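Local coordinates for protein second substrate binding domain of putative amino acid ABC transporter (Streptococcus pneumoniae, PDB 4OEN) that probably binds an amino acid on the extracellular side of the membrane and delivers it to the permease of an ABC transporter, at residues Val72-Ala75 against Arg76-Thr79; Asn194-Leu197 against Ile198-Asn202; Asn203-Ala206 against Asn207-Asn211; Gly212-Gln215 against Lys216-Lys220. One frame throughout, in Å; residues are numbered along the deposited sequence.

Contact 1 lies on the surface, on the short helix 74-77. Contacts 2, 3 and 4 are partly buried and follow one another along the chain: 2 and 3 share helix 195-210, and 4 spans most of helix 213-222. Polar groups mark contact 1, where a threonine caps the helix and Asp74 N and Arg76 bind acetate ions. Contacts 2 and 3 rest on regular backbone bonds, with apolar side chains turned inward and a sulfate at the outer side of contact 3. Contact 4 adds a ring face, a glutamine-aspartate bond and a long salt bridge. Contacts 3 and 4 touch through Leu205, Leu208 and Lys209 against Glu213 and Phe214; contact 1 touches none of the others.

Contact 1 of 4, residues Val72-Ala75 against Arg76-Thr79; sequences VTDA and RKAT. With ACT (acetate ion), chain G; ACT (acetate ion), chain H.
Thr73 lays its hydroxyl against the root of the Arg76 side chain, with OG1 3.2 Å from CG of Arg76. The same OG1 accepts the backbone N-H of Arg76 at 3.1 Å in a fairly straight bond (154°), which makes Thr73 the N-cap of the short helix 74-77. A chi1 of 72° tucks OG1 between the threonine's own N and carbonyl carbon, close enough to the first turn to take up that amide. Thr73 O also receives Lys77 N at 3.1 Å. Beyond the cap Arg76 runs out extended from CG to NE, and its guanidinium meets an acetate edge-on. NH1 of Arg76 reaches acetate OXT at 2.9 Å and NH2 reaches acetate O at 3.2 Å, a two-pronged grip, and Ser71 N also bonds this acetate. Ser71 O in turn holds Arg76 NH1. A second acetate lies at the helix start, taking the N-H of Asp74 on its OXT at 3.0 Å. Lys77 stretches alongside Asp74, and its CE touches Val72 CG1 at 3.8 Å. Ser71-Val72-Thr73 with an arginine three residues after the threonine is consistent with the ligand site of family 3 solute-binding proteins, where the equivalent arginine holds the carboxylate of the amino acid; the acetate on Arg76 probably mimics that group.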
loop_
_atom_site.group_PDB
_atom_site.type_symbol
_atom_site.label_atom_id
_atom_site.label_comp_id
_atom_site.label_asym_id
_atom_site.label_seq_id
_atom_site.Cartn_x
_atom_site.Cartn_y
_atom_site.Cartn_z
ATOM N N VAL A 72 5.516 7.580 -3.999
ATOM C CA VAL A 72 6.526 8.575 -4.342
ATOM C C VAL A 72 6.897 8.403 -5.805
ATOM O O VAL A 72 7.301 7.323 -6.227
ATOM C CB VAL A 72 7.779 8.440 -3.463
ATOM C CG1 VAL A 72 8.866 9.428 -3.915
ATOM C CG2 VAL A 72 7.408 8.644 -1.994
ATOM N N THR A 73 6.707 9.459 -6.589
ATOM C CA THR A 73 7.075 9.450 -8.004
ATOM C C THR A 73 7.744 10.764 -8.344
ATOM O O THR A 73 7.477 11.778 -7.706
ATOM C CB THR A 73 5.854 9.268 -8.936
ATOM O OG1 THR A 73 5.074 10.471 -8.943
ATOM C CG2 THR A 73 4.986 8.075 -8.501
ATOM N N ASP A 74 8.594 10.755 -9.368
ATOM C CA ASP A 74 9.242 11.979 -9.821
ATOM C C ASP A 74 8.230 13.033 -10.256
ATOM O O ASP A 74 8.411 14.222 -9.993
ATOM C CB ASP A 74 10.217 11.666 -10.955
ATOM C CG ASP A 74 11.431 10.903 -10.475
ATOM O OD1 ASP A 74 11.682 10.900 -9.252
ATOM O OD2 ASP A 74 12.136 10.308 -11.315
ATOM N N ALA A 75 7.154 12.600 -10.901
ATOM C CA ALA A 75 6.112 13.525 -11.342
ATOM C C ALA A 75 5.526 14.300 -10.165
ATOM O O ALA A 75 5.307 15.509 -10.248
ATOM C CB ALA A 75 5.009 12.768 -12.076
ATOM N N ARG A 76 5.286 13.589 -9.066
ATOM C CA ARG A 76 4.688 14.191 -7.883
ATOM C C ARG A 76 5.661 15.089 -7.148
ATOM O O ARG A 76 5.249 16.032 -6.482
ATOM C CB ARG A 76 4.168 13.105 -6.945
ATOM C CG ARG A 76 2.946 12.446 -7.509
ATOM C CD ARG A 76 2.472 11.269 -6.713
ATOM N NE ARG A 76 1.188 10.843 -7.253
ATOM C CZ ARG A 76 0.552 9.745 -6.873
ATOM N NH1 ARG A 76 1.089 8.974 -5.942
ATOM N NH2 ARG A 76 -0.620 9.432 -7.410
ATOM N N LYS A 77 6.950 14.817 -7.288
ATOM C CA LYS A 77 7.957 15.687 -6.686
ATOM C C LYS A 77 7.967 17.106 -7.260
ATOM O O LYS A 77 8.521 18.018 -6.649
ATOM C CB LYS A 77 9.343 15.062 -6.835
ATOM C CG LYS A 77 9.551 13.874 -5.943
ATOM C CD LYS A 77 10.948 13.312 -6.105
ATOM C CE LYS A 77 11.159 12.111 -5.195
ATOM N NZ LYS A 77 12.515 11.518 -5.385
ATOM N N ALA A 78 7.353 17.301 -8.426
ATOM C CA ALA A 78 7.270 18.630 -9.005
ATOM C C ALA A 78 6.421 19.572 -8.158
ATOM O O ALA A 78 6.639 20.778 -8.160
ATOM C CB ALA A 78 6.719 18.561 -10.425
ATOM N N THR A 79 5.447 19.024 -7.436
ATOM C CA THR A 79 4.545 19.870 -6.659
ATOM C C THR A 79 4.431 19.451 -5.195
ATOM O O THR A 79 3.813 20.158 -4.401
ATOM C CB THR A 79 3.132 19.893 -7.286
ATOM O OG1 THR A 79 2.654 18.555 -7.432
ATOM C CG2 THR A 79 3.160 20.554 -8.669
HETATM C C ACT G . 7.648 8.484 -11.934
HETATM O O ACT G . 7.091 7.419 -12.275
HETATM O OXT ACT G . 8.662 8.347 -11.208
HETATM C CH3 ACT G . 7.122 9.828 -12.373
HETATM C C ACT H . -1.167 5.969 -5.777
HETATM O O ACT H . -1.786 6.493 -6.732
HETATM O OXT ACT H . -0.548 6.756 -5.039
HETATM C CH3 ACT H . -1.169 4.488 -5.543
HETATM O O HOH W 1 3.119 17.135 -9.630
#

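Contact 2 of 4, residues Asn194-Leu197 against Ile198-Asn202; sequences NPEL and IEMFN
Met200 folds its side chain back over the Glu196 carbonyl one turn earlier in helix 195-210. Its CB starts 3.5 Å from Glu196 O, and CG, set beside the backbone N by a chi1 of -70°, closes to 3.3 Å from that same oxygen. SD then moves away from that oxygen, to 4.2 Å, before a bend at chi3 (-64°) returns the methyl: CE ends 3.6 Å from Glu196 O and lies beside CG of Glu196. The thioether thus arches over an oxygen already engaged below it, since Met200 N donates to Glu196 O at 2.9 Å. On the next carbonyl back, Pro195 O receives Glu199 N, and the CG of Glu199 rests on this oxygen at 3.3 Å before its extended chain leads to the exposed carboxylate. Leu197 O takes Phe201 N at 2.8 Å. With CG anti to N in both, Leu197 and Phe201 send their side chains inward; Phe201 stacks on Phe187 and packs against helix 28-40, while Leu197 lies on Phe187, Val189 and Tyr5. Glu196 turns its OE2 to the hydroxyl of Tyr5 and so ties this first turn to strand 5-8. The helix is therefore amphipathic here: aliphatic and aromatic groups face the sheet and helix 28-40, and Glu199 faces outward. Across the turn the side chains meet mainly by van der Waals contact with carbonyl oxygens, and the directional bonding is left to the backbone.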
loop_
_atom_site.group_PDB
_atom_site.type_symbol
_atom_site.label_atom_id
_atom_site.label_comp_id
_atom_site.label_asym_id
_atom_site.label_seq_id
_atom_site.Cartn_x
_atom_site.Cartn_y
_atom_site.Cartn_z
ATOM N N ASN A 194 5.250 24.124 4.574
ATOM C CA ASN A 194 5.279 23.340 5.808
ATOM C C ASN A 194 6.491 22.423 5.980
ATOM O O ASN A 194 6.326 21.234 6.251
ATOM C CB ASN A 194 4.019 22.494 5.899
ATOM C CG ASN A 194 2.777 23.323 5.986
ATOM O OD1 ASN A 194 1.940 23.309 5.082
ATOM N ND2 ASN A 194 2.643 24.066 7.076
ATOM N N PRO A 195 7.711 22.970 5.833
ATOM C CA PRO A 195 8.878 22.090 5.930
ATOM C C PRO A 195 9.042 21.476 7.324
ATOM O O PRO A 195 9.575 20.374 7.453
ATOM C CB PRO A 195 10.045 23.022 5.582
ATOM C CG PRO A 195 9.566 24.376 5.953
ATOM C CD PRO A 195 8.101 24.380 5.633
ATOM N N GLU A 196 8.552 22.158 8.354
ATOM C CA GLU A 196 8.720 21.662 9.712
ATOM C C GLU A 196 7.853 20.427 9.939
ATOM O O GLU A 196 8.180 19.573 10.755
ATOM C CB GLU A 196 8.405 22.753 10.737
ATOM C CG GLU A 196 6.930 23.044 10.978
ATOM C CD GLU A 196 6.257 23.838 9.866
ATOM O OE1 GLU A 196 6.941 24.305 8.926
ATOM O OE2 GLU A 196 5.019 23.987 9.937
ATOM N N LEU A 197 6.768 20.311 9.182
ATOM C CA LEU A 197 5.901 19.149 9.298
ATOM C C LEU A 197 6.586 17.909 8.730
ATOM O O LEU A 197 6.467 16.817 9.283
ATOM C CB LEU A 197 4.584 19.391 8.577
ATOM C CG LEU A 197 3.515 18.299 8.628
ATOM C CD1 LEU A 197 3.218 17.874 10.062
ATOM C CD2 LEU A 197 2.246 18.818 7.938
ATOM N N ILE A 198 7.307 18.080 7.622
ATOM C CA ILE A 198 8.102 16.982 7.074
ATOM C C ILE A 198 9.199 16.587 8.066
ATOM O O ILE A 198 9.423 15.394 8.323
ATOM C CB ILE A 198 8.743 17.356 5.717
ATOM C CG1 ILE A 198 7.672 17.474 4.631
ATOM C CG2 ILE A 198 9.819 16.346 5.317
ATOM C CD1 ILE A 198 6.890 16.159 4.375
ATOM N N GLU A 199 9.875 17.587 8.627
ATOM C CA GLU A 199 10.918 17.347 9.623
ATOM C C GLU A 199 10.388 16.528 10.802
ATOM O O GLU A 199 10.993 15.538 11.208
ATOM C CB GLU A 199 11.498 18.671 10.132
ATOM C CG GLU A 199 12.255 19.481 9.091
ATOM C CD GLU A 199 12.801 20.801 9.638
ATOM O OE1 GLU A 199 12.987 20.921 10.871
ATOM O OE2 GLU A 199 13.036 21.724 8.829
ATOM N N MET A 200 9.243 16.935 11.337
ATOM C CA MET A 200 8.645 16.220 12.463
ATOM C C MET A 200 8.117 14.847 12.066
ATOM O O MET A 200 8.175 13.898 12.859
ATOM C CB MET A 200 7.530 17.056 13.087
ATOM C CG MET A 200 8.068 18.278 13.812
ATOM S SD MET A 200 6.819 19.172 14.733
ATOM C CE MET A 200 5.749 19.733 13.402
ATOM N N PHE A 201 7.594 14.719 10.848
ATOM C CA PHE A 201 7.126 13.408 10.429
ATOM C C PHE A 201 8.294 12.439 10.399
ATOM O O PHE A 201 8.199 11.321 10.911
ATOM C CB PHE A 201 6.446 13.451 9.056
ATOM C CG PHE A 201 5.887 12.113 8.618
ATOM C CD1 PHE A 201 4.543 11.805 8.815
ATOM C CD2 PHE A 201 6.704 11.161 8.038
ATOM C CE1 PHE A 201 4.032 10.570 8.421
ATOM C CE2 PHE A 201 6.210 9.926 7.643
ATOM C CZ PHE A 201 4.862 9.630 7.836
ATOM N N ASN A 202 9.399 12.861 9.799
ATOM C CA ASN A 202 10.559 11.990 9.686
ATOM C C ASN A 202 11.132 11.644 11.055
ATOM O O ASN A 202 11.554 10.518 11.274
ATOM C CB ASN A 202 11.633 12.634 8.819
ATOM C CG ASN A 202 11.241 12.690 7.352
ATOM O OD1 ASN A 202 10.340 11.978 6.912
ATOM N ND2 ASN A 202 11.932 13.522 6.590
#

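Contact 3 of 4, residues Asn203-Ala206 against Asn207-Asn211; sequences NGLA and NLKAN. With SO4 (sulfate ion), chain C.
The last turns of helix 195-210 bring Leu205 and Lys209 together, one turn apart on the side turned to helix 213-222. Leu205, its CG anti to N (chi1 179°), offers its branched end to the aliphatic part of Lys209, whose CE lies 4.0 Å from Leu205 CG; the two chains slant across each other, with NZ near Leu205 CD2. On another side Asn207 sits above the carbonyl it uses for its own helix bond: its N donates to Asn203 O at 3.0 Å, and its CG lies 3.3 Å from that oxygen. Asn207 ND2 points outward to O3 of a sulfate, 3.0 Å away and somewhat bent (144°), and also to Asp39 OD2, while Gln40 NE2 holds the sulfate too. Leu208 faces inward, its CG on Gly204 O at 3.3 Å, and packs on Ala35 and Ile36 of helix 28-40. The bonds from Leu208 N to Gly204 O and from Ala210 N to Ala206 O, both 2.9 Å, continue the regular i to i+4 ladder. At Asn211 the backbone leaves helical angles, and its OD1 bonds to Glu213 N, an Asx turn in the short link between helices 195-210 and 213-222.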
loop_
_atom_site.group_PDB
_atom_site.type_symbol
_atom_site.label_atom_id
_atom_site.label_comp_id
_atom_site.label_asym_id
_atom_site.label_seq_id
_atom_site.Cartn_x
_atom_site.Cartn_y
_atom_site.Cartn_z
ATOM N N ASN A 203 11.168 12.616 11.964
ATOM C CA ASN A 203 11.669 12.350 13.311
ATOM C C ASN A 203 10.736 11.425 14.079
ATOM O O ASN A 203 11.187 10.531 14.800
ATOM C CB ASN A 203 11.861 13.655 14.080
ATOM C CG ASN A 203 13.036 14.450 13.572
ATOM O OD1 ASN A 203 13.914 13.909 12.898
ATOM N ND2 ASN A 203 13.072 15.731 13.894
ATOM N N GLY A 204 9.433 11.656 13.936
ATOM C CA GLY A 204 8.433 10.822 14.580
ATOM C C GLY A 204 8.516 9.395 14.063
ATOM O O GLY A 204 8.466 8.442 14.835
ATOM N N LEU A 205 8.670 9.254 12.751
ATOM C CA LEU A 205 8.787 7.936 12.146
ATOM C C LEU A 205 10.003 7.190 12.695
ATOM O O LEU A 205 9.912 6.008 13.060
ATOM C CB LEU A 205 8.881 8.048 10.617
ATOM C CG LEU A 205 9.034 6.727 9.853
ATOM C CD1 LEU A 205 7.819 5.838 10.041
ATOM C CD2 LEU A 205 9.262 6.992 8.375
ATOM N N ALA A 206 11.139 7.878 12.767
ATOM C CA ALA A 206 12.356 7.260 13.295
ATOM C C ALA A 206 12.162 6.827 14.744
ATOM O O ALA A 206 12.591 5.741 15.140
ATOM C CB ALA A 206 13.537 8.216 13.177
ATOM N N ASN A 207 11.522 7.673 15.541
ATOM C CA ASN A 207 11.264 7.307 16.936
ATOM C C ASN A 207 10.369 6.077 17.046
ATOM O O ASN A 207 10.631 5.178 17.836
ATOM C CB ASN A 207 10.630 8.472 17.694
ATOM C CG ASN A 207 11.600 9.612 17.916
ATOM O OD1 ASN A 207 12.813 9.418 17.867
ATOM N ND2 ASN A 207 11.072 10.808 18.175
ATOM N N LEU A 208 9.308 6.033 16.247
ATOM C CA LEU A 208 8.392 4.896 16.290
ATOM C C LEU A 208 9.050 3.616 15.774
ATOM O O LEU A 208 8.728 2.521 16.221
ATOM C CB LEU A 208 7.123 5.199 15.483
ATOM C CG LEU A 208 6.282 6.347 16.052
ATOM C CD1 LEU A 208 5.089 6.646 15.137
ATOM C CD2 LEU A 208 5.813 6.075 17.474
ATOM N N LYS A 209 9.956 3.742 14.816
ATOM C CA LYS A 209 10.723 2.577 14.392
ATOM C C LYS A 209 11.648 2.107 15.515
ATOM O O LYS A 209 11.729 0.913 15.812
ATOM C CB LYS A 209 11.521 2.890 13.128
ATOM C CG LYS A 209 10.684 2.812 11.865
ATOM C CD LYS A 209 11.512 3.206 10.657
ATOM C CE LYS A 209 10.713 3.095 9.369
ATOM N NZ LYS A 209 11.544 3.514 8.199
ATOM N N ALA A 210 12.327 3.046 16.164
ATOM C CA ALA A 210 13.337 2.684 17.156
ATOM C C ALA A 210 12.739 1.969 18.369
ATOM O O ALA A 210 13.386 1.100 18.950
ATOM C CB ALA A 210 14.094 3.923 17.604
ATOM N N ASN A 211 11.507 2.308 18.746
ATOM C CA ASN A 211 10.937 1.757 19.981
ATOM C C ASN A 211 9.900 0.664 19.755
ATOM O O ASN A 211 9.235 0.228 20.696
ATOM C CB ASN A 211 10.333 2.872 20.848
ATOM C CG ASN A 211 9.084 3.507 20.244
ATOM O OD1 ASN A 211 8.544 3.063 19.227
ATOM N ND2 ASN A 211 8.617 4.573 20.888
HETATM S S SO4 C . 12.670 14.099 18.754
HETATM O O1 SO4 C . 11.528 13.956 19.655
HETATM O O2 SO4 C . 13.869 13.568 19.398
HETATM O O3 SO4 C . 12.421 13.372 17.515
HETATM O O4 SO4 C . 12.870 15.513 18.448
#

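Contact 4 of 4, residues Gly212-Gln215 against Lys216-Lys220; sequences GEFQ and KILDK
Gly212, at the N-cap position with a positive phi of 90°, turns the chain into helix 213-222 and receives Lys216 N on its carbonyl O at 3.3 Å. Glu213 comes next, bent at chi2 and lying alongside the extended Lys216; its OE2 reaches NZ of Lys216 at 3.7 Å, a long salt bridge that a water spans, donating to OE2 and weakly accepting from NZ. Phe214, with CG anti to its N, swings its ring toward Leu218, which crosses over one face: Leu218 CG stands 4.3 Å from the ring centroid, a CH-pi contact, while CD1 of Leu218 comes 3.5 Å from CE2 near the rim. Gln215 also bends at chi2 (61°), turning its amide to Asp219. NE2 of Gln215 donates to Asp219 OD1 at 2.9 Å, from the syn side but out of the carboxylate plane, the two planar groups being 61° apart. Below this side-chain bond, Asp219 N closes the turn on Gln215 O at 2.8 Å. The Phe214 ring is the wedge between helices: it lies on Leu205, Leu208 and Lys209 of helix 195-210 and on Leu32 of helix 28-40, where Ile217 packs on Glu31, itself salt-bridged to Lys220, and Leu218 on Ile28.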
loop_
_atom_site.group_PDB
_atom_site.type_symbol
_atom_site.label_atom_id
_atom_site.label_comp_id
_atom_site.label_asym_id
_atom_site.label_seq_id
_atom_site.Cartn_x
_atom_site.Cartn_y
_atom_site.Cartn_z
ATOM N N GLY A 212 9.752 0.244 18.504
ATOM C CA GLY A 212 8.926 -0.905 18.186
ATOM C C GLY A 212 7.472 -0.594 17.891
ATOM O O GLY A 212 6.735 -1.462 17.421
ATOM N N GLU A 213 7.053 0.630 18.172
ATOM C CA GLU A 213 5.658 0.999 17.963
ATOM C C GLU A 213 5.246 0.970 16.500
ATOM O O GLU A 213 4.111 0.609 16.195
ATOM C CB GLU A 213 5.387 2.383 18.552
ATOM C CG GLU A 213 5.543 2.417 20.072
ATOM C CD GLU A 213 4.737 1.332 20.783
ATOM O OE1 GLU A 213 3.572 1.083 20.396
ATOM O OE2 GLU A 213 5.274 0.726 21.737
ATOM N N PHE A 214 6.164 1.320 15.599
ATOM C CA PHE A 214 5.858 1.300 14.168
ATOM C C PHE A 214 5.527 -0.111 13.702
ATOM O O PHE A 214 4.520 -0.339 13.010
ATOM C CB PHE A 214 7.031 1.851 13.353
ATOM C CG PHE A 214 6.751 1.923 11.874
ATOM C CD1 PHE A 214 5.741 2.731 11.398
ATOM C CD2 PHE A 214 7.502 1.197 10.968
ATOM C CE1 PHE A 214 5.471 2.811 10.044
ATOM C CE2 PHE A 214 7.237 1.278 9.610
ATOM C CZ PHE A 214 6.215 2.089 9.156
ATOM N N GLN A 215 6.366 -1.062 14.105
ATOM C CA GLN A 215 6.179 -2.446 13.697
ATOM C C GLN A 215 4.854 -2.999 14.212
ATOM O O GLN A 215 4.214 -3.800 13.541
ATOM C CB GLN A 215 7.346 -3.310 14.181
ATOM C CG GLN A 215 7.361 -4.713 13.579
ATOM C CD GLN A 215 7.492 -4.703 12.063
ATOM O OE1 GLN A 215 8.188 -3.862 11.489
ATOM N NE2 GLN A 215 6.819 -5.642 11.407
ATOM N N LYS A 216 4.430 -2.572 15.396
ATOM C CA LYS A 216 3.152 -3.022 15.932
ATOM C C LYS A 216 1.972 -2.554 15.058
ATOM O O LYS A 216 0.999 -3.287 14.870
ATOM C CB LYS A 216 2.966 -2.531 17.369
ATOM C CG LYS A 216 3.831 -3.268 18.384
ATOM C CD LYS A 216 3.513 -2.790 19.786
ATOM C CE LYS A 216 4.462 -3.386 20.808
ATOM N NZ LYS A 216 4.213 -2.792 22.145
ATOM N N ILE A 217 2.058 -1.336 14.537
ATOM C CA ILE A 217 1.010 -0.826 13.646
ATOM C C ILE A 217 0.988 -1.653 12.372
ATOM O O ILE A 217 -0.075 -2.088 11.926
ATOM C CB ILE A 217 1.234 0.654 13.300
ATOM C CG1 ILE A 217 1.114 1.509 14.559
ATOM C CG2 ILE A 217 0.251 1.105 12.214
ATOM C CD1 ILE A 217 1.451 2.984 14.329
ATOM N N LEU A 218 2.153 -1.861 11.778
ATOM C CA LEU A 218 2.229 -2.680 10.569
ATOM C C LEU A 218 1.672 -4.076 10.812
ATOM O O LEU A 218 0.879 -4.585 10.010
ATOM C CB LEU A 218 3.667 -2.783 10.066
ATOM C CG LEU A 218 4.242 -1.494 9.493
ATOM C CD1 LEU A 218 5.631 -1.738 8.941
ATOM C CD2 LEU A 218 3.316 -0.948 8.415
ATOM N N ASP A 219 2.078 -4.691 11.920
ATOM C CA ASP A 219 1.679 -6.066 12.206
ATOM C C ASP A 219 0.165 -6.225 12.345
ATOM O O ASP A 219 -0.398 -7.275 12.018
ATOM C CB ASP A 219 2.364 -6.566 13.478
ATOM C CG ASP A 219 3.849 -6.784 13.296
ATOM O OD1 ASP A 219 4.311 -6.843 12.133
ATOM O OD2 ASP A 219 4.552 -6.922 14.324
ATOM N N LYS A 220 -0.495 -5.184 12.838
ATOM C CA LYS A 220 -1.928 -5.240 13.061
ATOM C C LYS A 220 -2.660 -5.476 11.743
ATOM O O LYS A 220 -3.622 -6.249 11.676
ATOM C CB LYS A 220 -2.422 -3.946 13.718
ATOM C CG LYS A 220 -3.934 -3.840 13.818
ATOM C CD LYS A 220 -4.347 -2.547 14.504
ATOM C CE LYS A 220 -5.858 -2.449 14.612
ATOM N NZ LYS A 220 -6.278 -1.172 15.252
HETATM O O HOH W 2 7.356 -1.465 21.591
#